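Local coordinates for autoinducer 2-binding protein LsrB (Clostridium saccharobutylicum DSM 13864, PDB 6DSP), which binds the quorum-sensing signal autoinducer-2, held here as a tetrahydroxylated tetrahydrofuran, as a receptor of the bacterial solute-binding protein family, at residues A[24-29]-A[38-43]; A[158-163]-A[167-172]; A[192-197]-A[208-213]. All blocks are in the same frame, centred on the assembly; numbering follows the deposited sequence.

Contact 1. Residues A[24-29]-A[38-43]; sequences VTFIPK and SANKGA. With PAV ((2R,4S)-2-methyl-2,3,3,4-tetrahydroxytetrahydrofuran), chain C.
Ala39 opens the helical side of this contact: its CB stands 4.2 Å from CZ of Phe26, and its carbonyl carbon lies at the edge of the same ring. One residue on, Asn40 brings its backbone to that edge, with CA 3.8 Å from Phe26 CE2 and the backbone N in the ring plane. The Asn40 side chain runs past the phenyl group in the opposite direction, its amide turned 29° from the ring plane, and OD1 takes its hydrogen bond from Gln44 NE2 along the helix. A turn beyond Ala39, Ala43 CB closes obliquely on Phe26 CE2 at 4.1 Å. The ring reaches all three residues because CG is anti to the backbone N (chi1 -177°), carrying it off the strand toward the helix; the axes of strand 24-27 and helix 38-43 run nearly antiparallel (162°). This is the first strand-helix pair of a beta-alpha-beta unit completed by strand 53-56. Past the strand end, the extended side chain of Lys29 gives NZ to O4 of the bound signal at 2.8 Å. No hydrogen bond joins the two segments, so their mutual contact is van der Waals packing round one ring; the polar contact of this region is Lys29 NZ with the ligand.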
loop_
_atom_site.group_PDB
_atom_site.type_symbol
_atom_site.label_atom_id
_atom_site.label_comp_id
_atom_site.label_asym_id
_atom_site.label_seq_id
_atom_site.Cartn_x
_atom_site.Cartn_y
_atom_site.Cartn_z
ATOM N N VAL A 24 -18.264 0.492 -11.596
ATOM C CA VAL A 24 -17.393 -0.062 -10.559
ATOM C C VAL A 24 -17.278 0.957 -9.437
ATOM O O VAL A 24 -16.924 2.114 -9.685
ATOM C CB VAL A 24 -15.993 -0.376 -11.119
ATOM C CG1 VAL A 24 -15.110 -0.940 -10.010
ATOM C CG2 VAL A 24 -16.081 -1.331 -12.308
ATOM N N THR A 25 -17.559 0.530 -8.200
ATOM C CA THR A 25 -17.355 1.379 -7.025
ATOM C C THR A 25 -15.931 1.140 -6.526
ATOM O O THR A 25 -15.558 -0.001 -6.206
ATOM C CB THR A 25 -18.373 1.070 -5.926
ATOM O OG1 THR A 25 -19.702 1.195 -6.457
ATOM C CG2 THR A 25 -18.196 2.008 -4.749
ATOM N N PHE A 26 -15.124 2.189 -6.547
ATOM C CA PHE A 26 -13.705 2.109 -6.213
ATOM C C PHE A 26 -13.553 2.661 -4.804
ATOM O O PHE A 26 -13.811 3.854 -4.568
ATOM C CB PHE A 26 -12.910 2.921 -7.242
ATOM C CG PHE A 26 -11.403 2.874 -7.076
ATOM C CD1 PHE A 26 -10.737 1.660 -6.940
ATOM C CD2 PHE A 26 -10.642 4.027 -7.156
ATOM C CE1 PHE A 26 -9.332 1.624 -6.899
ATOM C CE2 PHE A 26 -9.253 3.982 -7.087
ATOM C CZ PHE A 26 -8.602 2.780 -6.931
ATOM N N ILE A 27 -13.144 1.806 -3.878
ATOM C CA ILE A 27 -13.150 2.137 -2.454
ATOM C C ILE A 27 -11.713 2.167 -1.934
ATOM O O ILE A 27 -11.013 1.143 -1.982
ATOM C CB ILE A 27 -13.993 1.151 -1.628
ATOM C CG1 ILE A 27 -15.421 1.064 -2.194
ATOM C CG2 ILE A 27 -13.976 1.575 -0.145
ATOM C CD1 ILE A 27 -16.302 0.024 -1.521
ATOM N N PRO A 28 -11.244 3.309 -1.422
ATOM C CA PRO A 28 -9.904 3.416 -0.864
ATOM C C PRO A 28 -9.931 3.087 0.626
ATOM O O PRO A 28 -10.993 2.958 1.235
ATOM C CB PRO A 28 -9.617 4.911 -1.035
ATOM C CG PRO A 28 -10.971 5.561 -0.752
ATOM C CD PRO A 28 -11.953 4.620 -1.409
ATOM N N LYS A 29 -8.735 2.957 1.214
ATOM C CA LYS A 29 -8.694 2.831 2.673
ATOM C C LYS A 29 -9.239 4.081 3.351
ATOM O O LYS A 29 -9.854 3.983 4.424
ATOM C CB LYS A 29 -7.267 2.564 3.159
ATOM C CG LYS A 29 -6.744 1.203 2.859
ATOM C CD LYS A 29 -5.339 1.019 3.479
ATOM C CE LYS A 29 -4.704 -0.315 3.162
ATOM N NZ LYS A 29 -3.296 -0.308 3.674
ATOM N N SER A 38 -4.425 9.928 -5.888
ATOM C CA SER A 38 -3.707 9.676 -7.135
ATOM C C SER A 38 -4.163 8.379 -7.790
ATOM O O SER A 38 -4.275 8.299 -9.027
ATOM C CB SER A 38 -2.211 9.679 -6.869
ATOM O OG SER A 38 -1.744 11.013 -6.727
ATOM N N ALA A 39 -4.487 7.364 -6.978
ATOM C CA ALA A 39 -4.970 6.127 -7.570
ATOM C C ALA A 39 -6.298 6.368 -8.273
ATOM O O ALA A 39 -6.546 5.844 -9.368
ATOM C CB ALA A 39 -5.112 5.059 -6.492
ATOM N N ASN A 40 -7.179 7.161 -7.652
ATOM C CA ASN A 40 -8.452 7.443 -8.306
ATOM C C ASN A 40 -8.255 8.298 -9.548
ATOM O O ASN A 40 -8.981 8.139 -10.530
ATOM C CB ASN A 40 -9.407 8.119 -7.334
ATOM C CG ASN A 40 -10.752 8.401 -7.973
ATOM O OD1 ASN A 40 -11.403 7.492 -8.523
ATOM N ND2 ASN A 40 -11.146 9.669 -7.955
ATOM N N LYS A 41 -7.304 9.236 -9.530
ATOM C CA LYS A 41 -7.083 10.008 -10.752
ATOM C C LYS A 41 -6.763 9.074 -11.917
ATOM O O LYS A 41 -7.270 9.246 -13.040
ATOM C CB LYS A 41 -6.006 11.070 -10.528
ATOM C CG LYS A 41 -6.499 12.193 -9.647
ATOM C CD LYS A 41 -5.361 13.179 -9.326
ATOM C CE LYS A 41 -5.823 14.254 -8.348
ATOM N NZ LYS A 41 -4.648 15.043 -7.869
ATOM N N GLY A 42 -5.983 8.033 -11.652
ATOM C CA GLY A 42 -5.697 7.053 -12.690
ATOM C C GLY A 42 -6.910 6.231 -13.071
ATOM O O GLY A 42 -7.199 6.043 -14.267
ATOM N N ALA A 43 -7.670 5.772 -12.076
ATOM C CA ALA A 43 -8.865 5.001 -12.402
ATOM C C ALA A 43 -9.839 5.818 -13.235
ATOM O O ALA A 43 -10.458 5.290 -14.166
ATOM C CB ALA A 43 -9.525 4.512 -11.117
HETATM O O2 PAV C . 2.019 1.936 1.925
HETATM C C2 PAV C . 0.769 2.332 1.323
HETATM C C1 PAV C . 0.963 3.278 0.117
HETATM O O5 PAV C . 0.139 3.252 2.375
HETATM C C5 PAV C . -1.207 3.227 2.168
HETATM C C4 PAV C . -1.503 2.119 1.141
HETATM O O4 PAV C . -2.618 1.336 1.558
HETATM C C3 PAV C . -0.169 1.364 1.109
HETATM O O3 PAV C . 0.024 0.764 -0.143
HETATM O O13 PAV C . -0.125 0.412 2.148
#

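Contact 2. Residues A[158-163]-A[167-172]; sequences WHYSNA and DQNSWQ. With PAV ((2R,4S)-2-methyl-2,3,3,4-tetrahydroxytetrahydrofuran), chain C.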
loop_
_atom_site.group_PDB
_atom_site.type_symbol
_atom_site.label_atom_id
_atom_site.label_comp_id
_atom_site.label_asym_id
_atom_site.label_seq_id
_atom_site.Cartn_x
_atom_site.Cartn_y
_atom_site.Cartn_z
ATOM N N TRP A 158 9.581 0.076 12.993
ATOM C CA TRP A 158 8.571 0.262 11.959
ATOM C C TRP A 158 7.474 1.197 12.476
ATOM O O TRP A 158 7.097 1.137 13.659
ATOM C CB TRP A 158 7.919 -1.083 11.583
ATOM C CG TRP A 158 8.856 -2.090 11.002
ATOM C CD1 TRP A 158 9.783 -2.836 11.674
ATOM C CD2 TRP A 158 8.908 -2.509 9.638
ATOM N NE1 TRP A 158 10.434 -3.671 10.789
ATOM C CE2 TRP A 158 9.910 -3.495 9.537
ATOM C CE3 TRP A 158 8.199 -2.150 8.490
ATOM C CZ2 TRP A 158 10.248 -4.097 8.322
ATOM C CZ3 TRP A 158 8.518 -2.745 7.293
ATOM C CH2 TRP A 158 9.519 -3.721 7.211
ATOM N N HIS A 159 7.000 2.081 11.600
ATOM C CA HIS A 159 5.900 3.025 11.883
ATOM C C HIS A 159 4.937 2.928 10.707
ATOM O O HIS A 159 5.282 3.303 9.581
ATOM C CB HIS A 159 6.457 4.453 12.027
ATOM C CG HIS A 159 5.396 5.515 12.168
ATOM N ND1 HIS A 159 5.698 6.864 12.165
ATOM C CD2 HIS A 159 4.040 5.430 12.270
ATOM C CE1 HIS A 159 4.576 7.565 12.267
ATOM N NE2 HIS A 159 3.560 6.721 12.327
ATOM N N TYR A 160 3.745 2.388 10.954
ATOM C CA TYR A 160 2.772 2.269 9.862
ATOM C C TYR A 160 1.364 2.461 10.423
ATOM O O TYR A 160 1.178 3.085 11.471
ATOM C CB TYR A 160 3.040 1.024 9.010
ATOM C CG TYR A 160 3.072 -0.328 9.679
ATOM C CD1 TYR A 160 4.200 -0.774 10.356
ATOM C CD2 TYR A 160 1.984 -1.193 9.561
ATOM C CE1 TYR A 160 4.248 -2.069 10.876
ATOM C CE2 TYR A 160 2.031 -2.468 10.107
ATOM C CZ TYR A 160 3.169 -2.891 10.758
ATOM O OH TYR A 160 3.255 -4.158 11.263
ATOM N N SER A 161 0.362 1.968 9.692
ATOM C CA SER A 161 -1.025 2.325 9.991
ATOM C C SER A 161 -1.591 1.597 11.203
ATOM O O SER A 161 -2.068 2.232 12.140
ATOM C CB SER A 161 -1.894 2.108 8.762
ATOM O OG SER A 161 -1.906 0.742 8.362
ATOM N N ASN A 162 -1.635 0.268 11.164
ATOM C CA ASN A 162 -2.316 -0.477 12.212
ATOM C C ASN A 162 -1.855 -1.933 12.170
ATOM O O ASN A 162 -1.267 -2.392 11.181
ATOM C CB ASN A 162 -3.857 -0.333 12.107
ATOM C CG ASN A 162 -4.440 -1.113 10.917
ATOM O OD1 ASN A 162 -4.397 -2.327 10.902
ATOM N ND2 ASN A 162 -4.959 -0.400 9.901
ATOM N N ALA A 163 -2.168 -2.670 13.245
ATOM C CA ALA A 163 -1.631 -3.994 13.495
ATOM C C ALA A 163 -2.355 -5.090 12.715
ATOM O O ALA A 163 -1.905 -6.240 12.770
ATOM C CB ALA A 163 -1.730 -4.319 14.980
ATOM N N ASP A 167 -1.893 -5.647 3.872
ATOM C CA ASP A 167 -0.699 -5.355 3.092
ATOM C C ASP A 167 0.498 -4.998 3.975
ATOM O O ASP A 167 1.560 -5.653 3.925
ATOM C CB ASP A 167 -0.954 -4.316 1.981
ATOM C CG ASP A 167 -1.345 -2.919 2.472
ATOM O OD1 ASP A 167 -1.812 -2.734 3.615
ATOM O OD2 ASP A 167 -1.190 -2.005 1.633
ATOM N N GLN A 168 0.339 -3.993 4.816
ATOM C CA GLN A 168 1.483 -3.440 5.518
ATOM C C GLN A 168 2.041 -4.418 6.538
ATOM O O GLN A 168 3.266 -4.460 6.734
ATOM C CB GLN A 168 1.099 -2.119 6.156
ATOM C CG GLN A 168 0.732 -1.054 5.162
ATOM C CD GLN A 168 0.264 0.221 5.778
ATOM O OE1 GLN A 168 0.345 0.437 7.008
ATOM N NE2 GLN A 168 -0.245 1.108 4.918
ATOM N N ASN A 169 1.182 -5.202 7.202
ATOM C CA ASN A 169 1.697 -6.215 8.115
ATOM C C ASN A 169 2.446 -7.329 7.381
ATOM O O ASN A 169 3.439 -7.839 7.898
ATOM C CB ASN A 169 0.575 -6.735 9.004
ATOM C CG ASN A 169 0.209 -5.723 10.048
ATOM O OD1 ASN A 169 0.920 -5.575 11.033
ATOM N ND2 ASN A 169 -0.855 -4.980 9.812
ATOM N N SER A 170 2.019 -7.695 6.173
ATOM C CA SER A 170 2.762 -8.723 5.450
ATOM C C SER A 170 4.164 -8.237 5.120
ATOM O O SER A 170 5.118 -9.028 5.151
ATOM C CB SER A 170 1.997 -9.200 4.204
ATOM O OG SER A 170 2.013 -8.265 3.140
ATOM N N TRP A 171 4.318 -6.944 4.835
ATOM C CA TRP A 171 5.646 -6.411 4.564
ATOM C C TRP A 171 6.504 -6.382 5.819
ATOM O O TRP A 171 7.699 -6.651 5.744
ATOM C CB TRP A 171 5.556 -5.019 3.946
ATOM C CG TRP A 171 4.626 -4.923 2.777
ATOM C CD1 TRP A 171 4.207 -5.910 1.953
ATOM C CD2 TRP A 171 3.921 -3.740 2.380
ATOM N NE1 TRP A 171 3.287 -5.423 1.050
ATOM C CE2 TRP A 171 3.095 -4.090 1.304
ATOM C CE3 TRP A 171 3.912 -2.411 2.835
ATOM C CZ2 TRP A 171 2.275 -3.153 0.666
ATOM C CZ3 TRP A 171 3.079 -1.496 2.215
ATOM C CH2 TRP A 171 2.266 -1.877 1.143
ATOM N N GLN A 172 5.931 -5.994 6.961
ATOM C CA GLN A 172 6.670 -5.982 8.214
ATOM C C GLN A 172 7.162 -7.378 8.545
ATOM O O GLN A 172 8.328 -7.558 8.891
ATOM C CB GLN A 172 5.792 -5.407 9.326
ATOM C CG GLN A 172 6.517 -5.094 10.601
ATOM C CD GLN A 172 6.620 -6.220 11.592
ATOM O OE1 GLN A 172 6.325 -7.349 11.303
ATOM N NE2 GLN A 172 7.088 -5.886 12.777
HETATM O O2 PAV C . 2.019 1.936 1.925
HETATM C C2 PAV C . 0.769 2.332 1.323
HETATM C C1 PAV C . 0.963 3.278 0.117
HETATM O O5 PAV C . 0.139 3.252 2.375
HETATM C C5 PAV C . -1.207 3.227 2.168
HETATM C C4 PAV C . -1.503 2.119 1.141
HETATM O O4 PAV C . -2.618 1.336 1.558
HETATM C C3 PAV C . -0.169 1.364 1.109
HETATM O O3 PAV C . 0.024 0.764 -0.143
HETATM O O13 PAV C . -0.125 0.412 2.148
#
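Gln168 OE1 accepts two hydrogen bonds from Ser161. The backbone N of Ser161 donates at 3.1 Å, in the carbonyl plane; the hydroxyl OG of Ser161 donates to OE1 at 2.6 Å from above that plane. Two donors on one oxygen fix the rotation of the amide, and its other end, NE2 of Gln168, then meets O13 of the bound signal at 2.9 Å in a nearly straight bond (172°). NE2 also reaches Asp224 OD1. The same O13 donates to OD2 of Asp167 at 2.7 Å, so one ligand hydroxyl both gives and receives; OD1 of that carboxylate pairs with Lys29.

Strand 155-160 and helix 166-182 run nearly antiparallel here, as the first two elements of a beta-alpha-beta unit ending in strand 187-195, and the ligand is bound where the strand gives way to the helix. Their four-stranded sheet belongs to one lobe of a periplasmic binding protein fold, and the signal lies between it and the lobe built on the other large sheet.

Farther out, Asn169 uses both ends of its amide. Its OD1, at the edge of the phenol ring, receives the Tyr160 hydroxyl OH at 2.7 Å from above the amide's carbonyl plane, while ND2 donates to Asn162 O at 3.0 Å and also to Val165 O, tying the connecting loop to the helix. Tyr160 and Asn169 cross at about a right angle. At the far end, Gln172 lays CG over the five-membered ring of Trp158, 3.8 Å from its centroid and 14° off the normal, a CH-pi contact. A bend at chi2 turns the Gln172 amide aside, and NE2 bonds to Asn193 OD1, while the indole NE1 of Trp158 is bound by Glu176 OE1.

Contact 3. Residues A[192-197]-A[208-213]; sequences DNYYSN and ESILSA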
loop_
_atom_site.group_PDB
_atom_site.type_symbol
_atom_site.label_atom_id
_atom_site.label_comp_id
_atom_site.label_asym_id
_atom_site.label_seq_id
_atom_site.Cartn_x
_atom_site.Cartn_y
_atom_site.Cartn_z
ATOM N N ASP A 192 6.838 -3.796 19.034
ATOM C CA ASP A 192 5.380 -3.724 18.871
ATOM C C ASP A 192 4.989 -2.934 17.624
ATOM O O ASP A 192 3.850 -3.061 17.157
ATOM C CB ASP A 192 4.756 -2.979 20.052
ATOM C CG ASP A 192 4.634 -3.816 21.311
ATOM O OD1 ASP A 192 4.901 -5.035 21.283
ATOM O OD2 ASP A 192 4.229 -3.222 22.339
ATOM N N ASN A 193 5.907 -2.150 17.065
ATOM C CA ASN A 193 5.672 -1.193 15.995
ATOM C C ASN A 193 4.910 0.014 16.517
ATOM O O ASN A 193 4.205 -0.066 17.526
ATOM C CB ASN A 193 4.902 -1.750 14.802
ATOM C CG ASN A 193 5.456 -3.056 14.301
ATOM O OD1 ASN A 193 6.661 -3.197 14.068
ATOM N ND2 ASN A 193 4.566 -4.014 14.070
ATOM N N TYR A 194 5.064 1.126 15.831
ATOM C CA TYR A 194 4.260 2.309 16.090
ATOM C C TYR A 194 3.180 2.441 15.024
ATOM O O TYR A 194 3.437 2.253 13.832
ATOM C CB TYR A 194 5.139 3.555 16.116
ATOM C CG TYR A 194 5.923 3.726 17.397
ATOM C CD1 TYR A 194 7.218 3.192 17.540
ATOM C CD2 TYR A 194 5.387 4.447 18.455
ATOM C CE1 TYR A 194 7.943 3.386 18.696
ATOM C CE2 TYR A 194 6.114 4.652 19.625
ATOM C CZ TYR A 194 7.382 4.110 19.737
ATOM O OH TYR A 194 8.103 4.305 20.882
ATOM N N TYR A 195 1.987 2.829 15.465
ATOM C CA TYR A 195 0.821 2.904 14.587
ATOM C C TYR A 195 0.194 4.292 14.652
ATOM O O TYR A 195 -0.034 4.833 15.741
ATOM C CB TYR A 195 -0.242 1.868 14.992
ATOM C CG TYR A 195 0.277 0.457 14.884
ATOM C CD1 TYR A 195 0.731 -0.047 13.651
ATOM C CD2 TYR A 195 0.263 -0.397 15.996
ATOM C CE1 TYR A 195 1.228 -1.368 13.553
ATOM C CE2 TYR A 195 0.753 -1.700 15.909
ATOM C CZ TYR A 195 1.217 -2.185 14.691
ATOM O OH TYR A 195 1.679 -3.479 14.592
ATOM N N SER A 196 -0.110 4.859 13.476
ATOM C CA SER A 196 -0.735 6.184 13.412
ATOM C C SER A 196 -2.066 6.201 12.668
ATOM O O SER A 196 -2.652 7.285 12.496
ATOM C CB SER A 196 0.222 7.267 12.909
ATOM O OG SER A 196 0.872 6.864 11.715
ATOM N N ASN A 197 -2.590 5.047 12.296
ATOM C CA ASN A 197 -3.999 4.916 11.942
ATOM C C ASN A 197 -4.398 5.699 10.707
ATOM O O ASN A 197 -5.590 5.996 10.515
ATOM C CB ASN A 197 -4.901 5.227 13.142
ATOM C CG ASN A 197 -4.486 4.423 14.340
ATOM O OD1 ASN A 197 -4.542 3.218 14.299
ATOM N ND2 ASN A 197 -4.048 5.084 15.387
ATOM N N GLU A 208 6.869 12.145 16.331
ATOM C CA GLU A 208 7.577 12.864 17.393
ATOM C C GLU A 208 7.805 11.976 18.606
ATOM O O GLU A 208 8.878 12.024 19.233
ATOM C CB GLU A 208 6.770 14.106 17.791
ATOM C CG GLU A 208 6.751 15.126 16.682
ATOM C CD GLU A 208 5.805 16.271 16.907
ATOM O OE1 GLU A 208 4.770 16.099 17.606
ATOM O OE2 GLU A 208 6.096 17.339 16.339
ATOM N N SER A 209 6.819 11.139 18.946
ATOM C CA SER A 209 6.974 10.189 20.048
ATOM C C SER A 209 8.137 9.235 19.806
ATOM O O SER A 209 8.891 8.915 20.733
ATOM C CB SER A 209 5.673 9.378 20.232
ATOM O OG SER A 209 4.566 10.163 20.680
ATOM N N ILE A 210 8.276 8.724 18.586
ATOM C CA ILE A 210 9.397 7.827 18.307
ATOM C C ILE A 210 10.722 8.530 18.525
ATOM O O ILE A 210 11.629 7.986 19.163
ATOM C CB ILE A 210 9.308 7.287 16.871
ATOM C CG1 ILE A 210 8.007 6.513 16.656
ATOM C CG2 ILE A 210 10.553 6.455 16.538
ATOM C CD1 ILE A 210 7.834 6.057 15.207
ATOM N N LEU A 211 10.855 9.765 18.014
ATOM C CA LEU A 211 12.118 10.473 18.124
ATOM C C LEU A 211 12.397 10.914 19.552
ATOM O O LEU A 211 13.569 11.042 19.936
ATOM C CB LEU A 211 12.110 11.651 17.160
ATOM C CG LEU A 211 12.143 11.284 15.667
ATOM C CD1 LEU A 211 11.810 12.491 14.785
ATOM C CD2 LEU A 211 13.524 10.702 15.317
ATOM N N SER A 212 11.360 11.138 20.361
ATOM C CA SER A 212 11.552 11.510 21.763
ATOM C C SER A 212 11.940 10.297 22.621
ATOM O O SER A 212 12.799 10.398 23.511
ATOM C CB SER A 212 10.267 12.151 22.305
ATOM O OG SER A 212 9.926 13.330 21.582
ATOM N N ALA A 213 11.286 9.153 22.398
ATOM C CA ALA A 213 11.498 7.968 23.215
ATOM C C ALA A 213 12.708 7.163 22.765
ATOM O O ALA A 213 13.222 6.363 23.551
ATOM C CB ALA A 213 10.248 7.083 23.170
HETATM O O HOH W 1 7.080 6.493 22.309
#
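Strand 187-195, an outermost strand of the four-stranded parallel sheet, is followed by helix 200-213, and this contact packs Tyr194, near the end of the strand, against the last turns of the helix. It is carried by Tyr194 and Ile210, whose CA atoms are the nearest pair across the two segments at 7.9 Å. The Tyr194 ring presents a face to the isoleucine: Ile210 CG1 sits 3.4 Å above the plane over the ring centre, its direction from the centroid only 11° off the normal, which meets the geometry of a CH-pi contact. Ile210 CD1 extends the same patch back toward the ring's root, 3.7 Å from Tyr194 CG and 3.8 Å from Tyr194 CB. The two side chains pass in opposite directions, so the branch runs along the face from the middle of the ring to its CB end. On the isoleucine, CG1 is anti to the carbonyl carbon (chi1 -60°), which sends that branch, rather than CG2, to the tyrosine.

Beyond the ring, the packing thins. Ala213 CB, one helical turn after Ile210, is 4.2 Å from Tyr194 OH. That hydroxyl is anchored mainly by His214 NE2, just past the segment. A water 2.8 Å from Tyr194 OH also makes a weak bond to Ser209 O, a loose polar bridge beside the apolar patch.

Around this pair, backbone hydrogen bonds join Tyr194 to Trp158 and Tyr160 on neighbouring strand 155-160, and its side chain also touches Val206, earlier on helix 200-213, and Cys157. Ile210 packs in turn on His159 of strand 155-160 and on Gln231, so it lies between the sheet and helix 227-237.

In the fold
Contact 1 is the most buried of the three, while contacts 2 and 3 are only partly buried, and contact 3 lies on the opposite side of the chain's centre from contact 1. Contacts 1 and 2 come from different sheets, one in each lobe, yet both reach the bound signal and meet through Lys29 NZ and Asp167 OD1, 2.8 Å apart in a salt bridge. Contacts 2 and 3 share the four-stranded sheet, where His159 NE2 probably bonds to Ser196 OG. Chemistry follows place: contact 1 packs one ring apolarly, contact 2 is dense with hydrogen bonds beside the ligand, and contact 3, remote from it, relies on a face-on CH-pi pair.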